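PDB 5GJO: Lysine/ornithine decarboxylase, which decarboxylates both L-lysine and L-ornithine, to cadaverine and putrescine, as a homodimer that uses pyridoxal 5'-phosphate as cofactor. Local coordinates for residues Pro282-Asp287 with Lys315-Gly320; Leu306-Lys311 with Met335-Lys340. The protein carries 2 engineered substitutions. One frame throughout, in Å; residues are numbered along the deposited sequence.

Contact 1: Pro282-Asp287 with Lys315-Gly320; sequences PWYILD and KPSTFG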
loop_
_atom_site.group_PDB
_atom_site.type_symbol
_atom_site.label_atom_id
_atom_site.label_comp_id
_atom_site.label_asym_id
_atom_site.label_seq_id
_atom_site.Cartn_x
_atom_site.Cartn_y
_atom_site.Cartn_z
ATOM N N PRO A 282 -18.761 -16.264 13.138
ATOM C CA PRO A 282 -19.254 -15.423 12.081
ATOM C C PRO A 282 -18.160 -14.570 11.463
ATOM O O PRO A 282 -17.190 -14.178 12.174
ATOM C CB PRO A 282 -20.238 -14.502 12.768
ATOM C CG PRO A 282 -20.158 -14.737 14.187
ATOM C CD PRO A 282 -19.213 -15.853 14.450
ATOM N N TRP A 283 -18.347 -14.199 10.203
ATOM C CA TRP A 283 -17.487 -13.209 9.526
ATOM C C TRP A 283 -18.294 -11.984 9.214
ATOM O O TRP A 283 -19.477 -12.040 8.815
ATOM C CB TRP A 283 -16.923 -13.683 8.232
ATOM C CG TRP A 283 -15.842 -14.705 8.304
ATOM C CD1 TRP A 283 -15.852 -15.880 9.016
ATOM C CD2 TRP A 283 -14.585 -14.692 7.596
ATOM N NE1 TRP A 283 -14.649 -16.550 8.845
ATOM C CE2 TRP A 283 -13.898 -15.878 7.923
ATOM C CE3 TRP A 283 -13.976 -13.798 6.726
ATOM C CZ2 TRP A 283 -12.603 -16.141 7.457
ATOM C CZ3 TRP A 283 -12.702 -14.056 6.288
ATOM C CH2 TRP A 283 -12.039 -15.243 6.613
ATOM N N TYR A 284 -17.638 -10.854 9.322
ATOM C CA TYR A 284 -18.163 -9.613 8.867
ATOM C C TYR A 284 -17.189 -8.994 7.875
ATOM O O TYR A 284 -15.996 -8.869 8.178
ATOM C CB TYR A 284 -18.283 -8.658 10.036
ATOM C CG TYR A 284 -19.147 -9.272 11.105
ATOM C CD1 TYR A 284 -20.494 -9.454 10.846
ATOM C CD2 TYR A 284 -18.633 -9.678 12.319
ATOM C CE1 TYR A 284 -21.312 -10.060 11.766
ATOM C CE2 TYR A 284 -19.475 -10.227 13.317
ATOM C CZ TYR A 284 -20.800 -10.438 12.989
ATOM O OH TYR A 284 -21.701 -10.924 13.874
ATOM N N ILE A 285 -17.743 -8.560 6.746
ATOM C CA ILE A 285 -16.985 -7.885 5.706
ATOM C C ILE A 285 -17.225 -6.400 5.814
ATOM O O ILE A 285 -18.368 -5.945 5.812
ATOM C CB ILE A 285 -17.379 -8.379 4.291
ATOM C CG1 ILE A 285 -17.101 -9.872 4.205
ATOM C CG2 ILE A 285 -16.535 -7.664 3.244
ATOM C CD1 ILE A 285 -15.733 -10.293 4.597
ATOM N N LEU A 286 -16.124 -5.643 5.982
ATOM C CA LEU A 286 -16.180 -4.165 6.092
ATOM C C LEU A 286 -15.868 -3.467 4.784
ATOM O O LEU A 286 -15.302 -4.088 3.948
ATOM C CB LEU A 286 -15.171 -3.665 7.163
ATOM C CG LEU A 286 -15.351 -4.356 8.540
ATOM C CD1 LEU A 286 -14.295 -3.815 9.481
ATOM C CD2 LEU A 286 -16.739 -4.061 9.054
ATOM N N ASP A 287 -16.271 -2.192 4.635
ATOM C CA ASP A 287 -15.964 -1.429 3.484
ATOM C C ASP A 287 -14.618 -0.723 3.467
ATOM O O ASP A 287 -14.316 -0.044 2.469
ATOM C CB ASP A 287 -17.122 -0.569 2.983
ATOM C CG ASP A 287 -17.585 0.506 3.983
ATOM O OD1 ASP A 287 -16.899 0.811 4.979
ATOM O OD2 ASP A 287 -18.682 1.093 3.723
ATOM N N LYS A 315 -19.489 -13.173 20.580
ATOM C CA LYS A 315 -18.750 -14.385 20.330
ATOM C C LYS A 315 -17.551 -14.137 19.394
ATOM O O LYS A 315 -17.562 -13.108 18.640
ATOM C CB LYS A 315 -19.698 -15.400 19.706
ATOM C CG LYS A 315 -20.261 -15.052 18.385
ATOM C CD LYS A 315 -21.039 -16.218 17.755
ATOM C CE LYS A 315 -22.333 -16.432 18.489
ATOM N NZ LYS A 315 -23.064 -17.514 17.758
ATOM N N PRO A 316 -16.598 -15.071 19.378
ATOM C CA PRO A 316 -15.445 -14.834 18.532
ATOM C C PRO A 316 -15.830 -14.740 17.105
ATOM O O PRO A 316 -16.590 -15.629 16.568
ATOM C CB PRO A 316 -14.503 -16.069 18.819
ATOM C CG PRO A 316 -14.875 -16.419 20.224
ATOM C CD PRO A 316 -16.363 -16.243 20.276
ATOM N N SER A 317 -15.319 -13.664 16.461
ATOM C CA SER A 317 -15.702 -13.293 15.086
ATOM C C SER A 317 -14.499 -12.872 14.253
ATOM O O SER A 317 -13.513 -12.395 14.778
ATOM C CB SER A 317 -16.738 -12.204 15.101
ATOM O OG SER A 317 -17.857 -12.498 15.987
ATOM N N THR A 318 -14.614 -13.042 12.924
ATOM C CA THR A 318 -13.610 -12.594 12.006
ATOM C C THR A 318 -14.100 -11.371 11.207
ATOM O O THR A 318 -15.267 -11.346 10.838
ATOM C CB THR A 318 -13.218 -13.742 11.114
ATOM O OG1 THR A 318 -12.498 -14.743 11.878
ATOM C CG2 THR A 318 -12.299 -13.332 9.954
ATOM N N PHE A 319 -13.199 -10.416 10.936
ATOM C CA PHE A 319 -13.515 -9.227 10.157
ATOM C C PHE A 319 -12.585 -9.230 8.989
ATOM O O PHE A 319 -11.350 -9.370 9.189
ATOM C CB PHE A 319 -13.293 -7.957 11.002
ATOM C CG PHE A 319 -14.339 -7.760 12.063
ATOM C CD1 PHE A 319 -14.256 -8.428 13.257
ATOM C CD2 PHE A 319 -15.415 -6.927 11.840
ATOM C CE1 PHE A 319 -15.223 -8.214 14.215
ATOM C CE2 PHE A 319 -16.374 -6.703 12.810
ATOM C CZ PHE A 319 -16.293 -7.435 13.981
ATOM N N GLY A 320 -13.134 -9.008 7.797
ATOM C CA GLY A 320 -12.304 -8.911 6.578
ATOM C C GLY A 320 -12.669 -7.618 5.887
ATOM O O GLY A 320 -13.718 -7.016 6.150
HETATM O O HOH W 1 -20.490 -11.902 16.207
#
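Lys315 lays its CD methylene against the ring of Pro282, 3.8 Å from the proline CD, where the two parallel strands begin. Ser317 hydrogen-bonds through OG to the carbonyl of Lys315, approaching from above the carbonyl plane, and a water joins the same OG to Tyr284 OH. That water lies in the plane of the Tyr284 ring, and the phenol oxygen also bonds Leu339 N. At Thr318 the backbone N donates to Pro282 O (2.9 Å) and the carbonyl accepts from Tyr284 N. Its methyl CG2, anti to the backbone N, sits squarely over the six-membered ring of Trp283, a CH-pi contact 3.4 Å from the centroid, while OG1 turns to Gln281. Phe319, on the other sheet face, takes Tyr284 CD2 over one ring face, displaced toward the rim, with CD2 3.6 Å from Phe319 CZ; the ring planes are inclined at 44°. Gly320 closes the pairing, with N bonded to Tyr284 O and O gripped by Leu286 N at 2.8 Å. The pair lies inside the mixed sheet of the beta domain beside the PLP-binding barrel: strand 266-276 flanks 283-286 antiparallel, strand 329-336 flanks 315-320, and Thr151 and Val97 of the second subunit pack on Trp283 and Ile285.

Contact 2: Leu306-Lys311 with Met335-Lys340; sequences LHCFGK and MAPELK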
loop_
_atom_site.group_PDB
_atom_site.type_symbol
_atom_site.label_atom_id
_atom_site.label_comp_id
_atom_site.label_asym_id
_atom_site.label_seq_id
_atom_site.Cartn_x
_atom_site.Cartn_y
_atom_site.Cartn_z
ATOM N N LEU A 306 -10.610 -1.827 17.574
ATOM C CA LEU A 306 -11.909 -1.938 16.961
ATOM C C LEU A 306 -12.996 -1.877 17.990
ATOM O O LEU A 306 -12.927 -2.594 18.983
ATOM C CB LEU A 306 -11.952 -3.257 16.134
ATOM C CG LEU A 306 -13.312 -3.590 15.537
ATOM C CD1 LEU A 306 -13.754 -2.569 14.464
ATOM C CD2 LEU A 306 -13.188 -4.929 14.914
ATOM N N HIS A 307 -14.024 -1.077 17.746
ATOM C CA HIS A 307 -15.186 -0.950 18.607
ATOM C C HIS A 307 -16.440 -1.302 17.850
ATOM O O HIS A 307 -16.753 -0.670 16.843
ATOM C CB HIS A 307 -15.317 0.462 19.220
ATOM C CG HIS A 307 -14.049 0.908 19.885
ATOM N ND1 HIS A 307 -13.047 1.650 19.241
ATOM C CD2 HIS A 307 -13.543 0.597 21.093
ATOM C CE1 HIS A 307 -12.020 1.816 20.057
ATOM N NE2 HIS A 307 -12.275 1.164 21.169
ATOM N N CYS A 308 -17.186 -2.264 18.366
ATOM C CA CYS A 308 -18.482 -2.669 17.774
ATOM C C CYS A 308 -19.567 -2.164 18.678
ATOM O O CYS A 308 -19.411 -2.097 19.879
ATOM C CB CYS A 308 -18.576 -4.190 17.650
ATOM S SG CYS A 308 -17.288 -4.909 16.614
ATOM N N PHE A 309 -20.696 -1.853 18.160
ATOM C CA PHE A 309 -21.775 -1.353 19.043
ATOM C C PHE A 309 -22.875 -2.485 19.172
ATOM O O PHE A 309 -23.094 -3.283 18.243
ATOM C CB PHE A 309 -22.313 -0.035 18.449
ATOM C CG PHE A 309 -21.295 1.072 18.330
ATOM C CD1 PHE A 309 -20.845 1.769 19.433
ATOM C CD2 PHE A 309 -20.734 1.400 17.099
ATOM C CE1 PHE A 309 -19.930 2.770 19.361
ATOM C CE2 PHE A 309 -19.787 2.408 17.026
ATOM C CZ PHE A 309 -19.356 3.071 18.138
ATOM N N GLY A 310 -23.591 -2.537 20.285
ATOM C CA GLY A 310 -24.641 -3.560 20.526
ATOM C C GLY A 310 -24.430 -4.180 21.881
ATOM O O GLY A 310 -23.276 -4.455 22.248
ATOM N N LYS A 311 -25.523 -4.435 22.637
ATOM C CA LYS A 311 -25.430 -4.824 24.096
ATOM C C LYS A 311 -25.631 -6.335 24.430
ATOM O O LYS A 311 -25.564 -6.698 25.654
ATOM C CB LYS A 311 -26.436 -4.000 24.988
ATOM C CG LYS A 311 -26.371 -2.463 24.854
ATOM C CD LYS A 311 -27.498 -1.770 25.632
ATOM C CE LYS A 311 -27.612 -0.285 25.282
ATOM N NZ LYS A 311 -27.713 0.549 26.516
ATOM N N MET A 335 -13.972 -10.851 19.937
ATOM C CA MET A 335 -15.276 -10.923 20.596
ATOM C C MET A 335 -16.192 -9.753 20.166
ATOM O O MET A 335 -15.878 -8.588 20.459
ATOM C CB MET A 335 -15.150 -10.911 22.136
ATOM C CG MET A 335 -14.557 -12.156 22.686
ATOM S SD MET A 335 -15.754 -13.533 22.524
ATOM C CE MET A 335 -17.013 -13.040 23.611
ATOM N N ALA A 336 -17.253 -10.086 19.460
ATOM C CA ALA A 336 -18.129 -9.156 18.852
ATOM C C ALA A 336 -19.581 -9.557 19.038
ATOM O O ALA A 336 -19.926 -10.779 19.021
ATOM C CB ALA A 336 -17.802 -8.976 17.362
ATOM N N PRO A 337 -20.462 -8.527 19.184
ATOM C CA PRO A 337 -21.867 -8.814 19.135
ATOM C C PRO A 337 -22.330 -9.221 17.789
ATOM O O PRO A 337 -21.517 -9.219 16.816
ATOM C CB PRO A 337 -22.502 -7.528 19.613
ATOM C CG PRO A 337 -21.585 -6.499 19.092
ATOM C CD PRO A 337 -20.224 -7.072 19.216
ATOM N N GLU A 338 -23.594 -9.633 17.706
ATOM C CA GLU A 338 -24.151 -10.014 16.442
ATOM C C GLU A 338 -24.365 -8.755 15.622
ATOM O O GLU A 338 -25.081 -7.846 16.051
ATOM C CB GLU A 338 -25.511 -10.729 16.604
ATOM C CG GLU A 338 -26.203 -10.950 15.265
ATOM C CD GLU A 338 -27.521 -11.750 15.308
ATOM O OE1 GLU A 338 -27.876 -12.357 14.293
ATOM O OE2 GLU A 338 -28.191 -11.767 16.342
ATOM N N LEU A 339 -23.634 -8.599 14.529
ATOM C CA LEU A 339 -23.776 -7.455 13.637
ATOM C C LEU A 339 -24.570 -7.789 12.346
ATOM O O LEU A 339 -24.634 -8.961 11.944
ATOM C CB LEU A 339 -22.356 -6.915 13.250
ATOM C CG LEU A 339 -21.437 -6.546 14.396
ATOM C CD1 LEU A 339 -20.066 -6.118 13.869
ATOM C CD2 LEU A 339 -22.047 -5.456 15.242
ATOM N N LYS A 340 -25.133 -6.767 11.734
ATOM C CA LYS A 340 -25.923 -6.918 10.512
ATOM C C LYS A 340 -25.383 -5.969 9.479
ATOM O O LYS A 340 -24.757 -4.939 9.817
ATOM C CB LYS A 340 -27.364 -6.524 10.711
ATOM C CG LYS A 340 -28.014 -6.947 11.991
ATOM C CD LYS A 340 -28.478 -8.371 11.931
ATOM C CE LYS A 340 -29.228 -8.743 13.219
ATOM N NZ LYS A 340 -30.406 -9.555 12.838
#
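Cys308 turns its SG beside the backbone N and anti to the carbonyl carbon (chi1 -60°), and Leu339 takes the same first torsion (chi1 -55°) with its chain then extended, which brings the branched end of the leucine up to the sulfur and to the backbone just after it. SG touches two apolar groups, Leu339 CD1 at 4.1 Å and the methyl CB of Ala336 at 4.2 Å. The cysteine CB meets the ring of Pro337 at its CD, 3.7 Å away. The next atom of that ring, Pro337 CG, is 3.7 Å from Phe309 O, and the other leucine methyl, CD2, approaches the same carbonyl oxygen at 3.9 Å. Further along, Gly310 O reaches Pro337 CB at 4.1 Å, and the backbone of Gly310, with phi at 131°, follows a course suited to glycine. No hydrogen bond links the two segments, which meet through van der Waals contact alone. Phe319 of strand 315-320 also packs on Cys308 and Leu339, while strand 344-347 lies against Leu306, Phe309 and Leu339. Away from the annotated sites, two chain segments leaving their strands thus fold together in the beta domain that is paired with a TIM-type barrel in the class-II Orn/Lys/Arg decarboxylases.

How the contacts relate
Both contacts reach the same mixed sheet, with strand 315-320 of contact 1 next to strand 329-336, whose end enters contact 2. Contact 1 is the more buried, a regular strand pairing held by backbone hydrogen bonds with aromatic groups on its two faces; contact 2 is smaller, partly buried and apolar, made where the chain leaves its strands. They touch directly: Lys315 N probably bonds Ala336 O, at 2.9 Å, and Pro316 packs on Met335. Along the chain their segments alternate, 282-287, 306-311, 315-320 and 335-340. Contact 1 also reaches the subunit interface, whereas no other chain of the assembly touches contact 2.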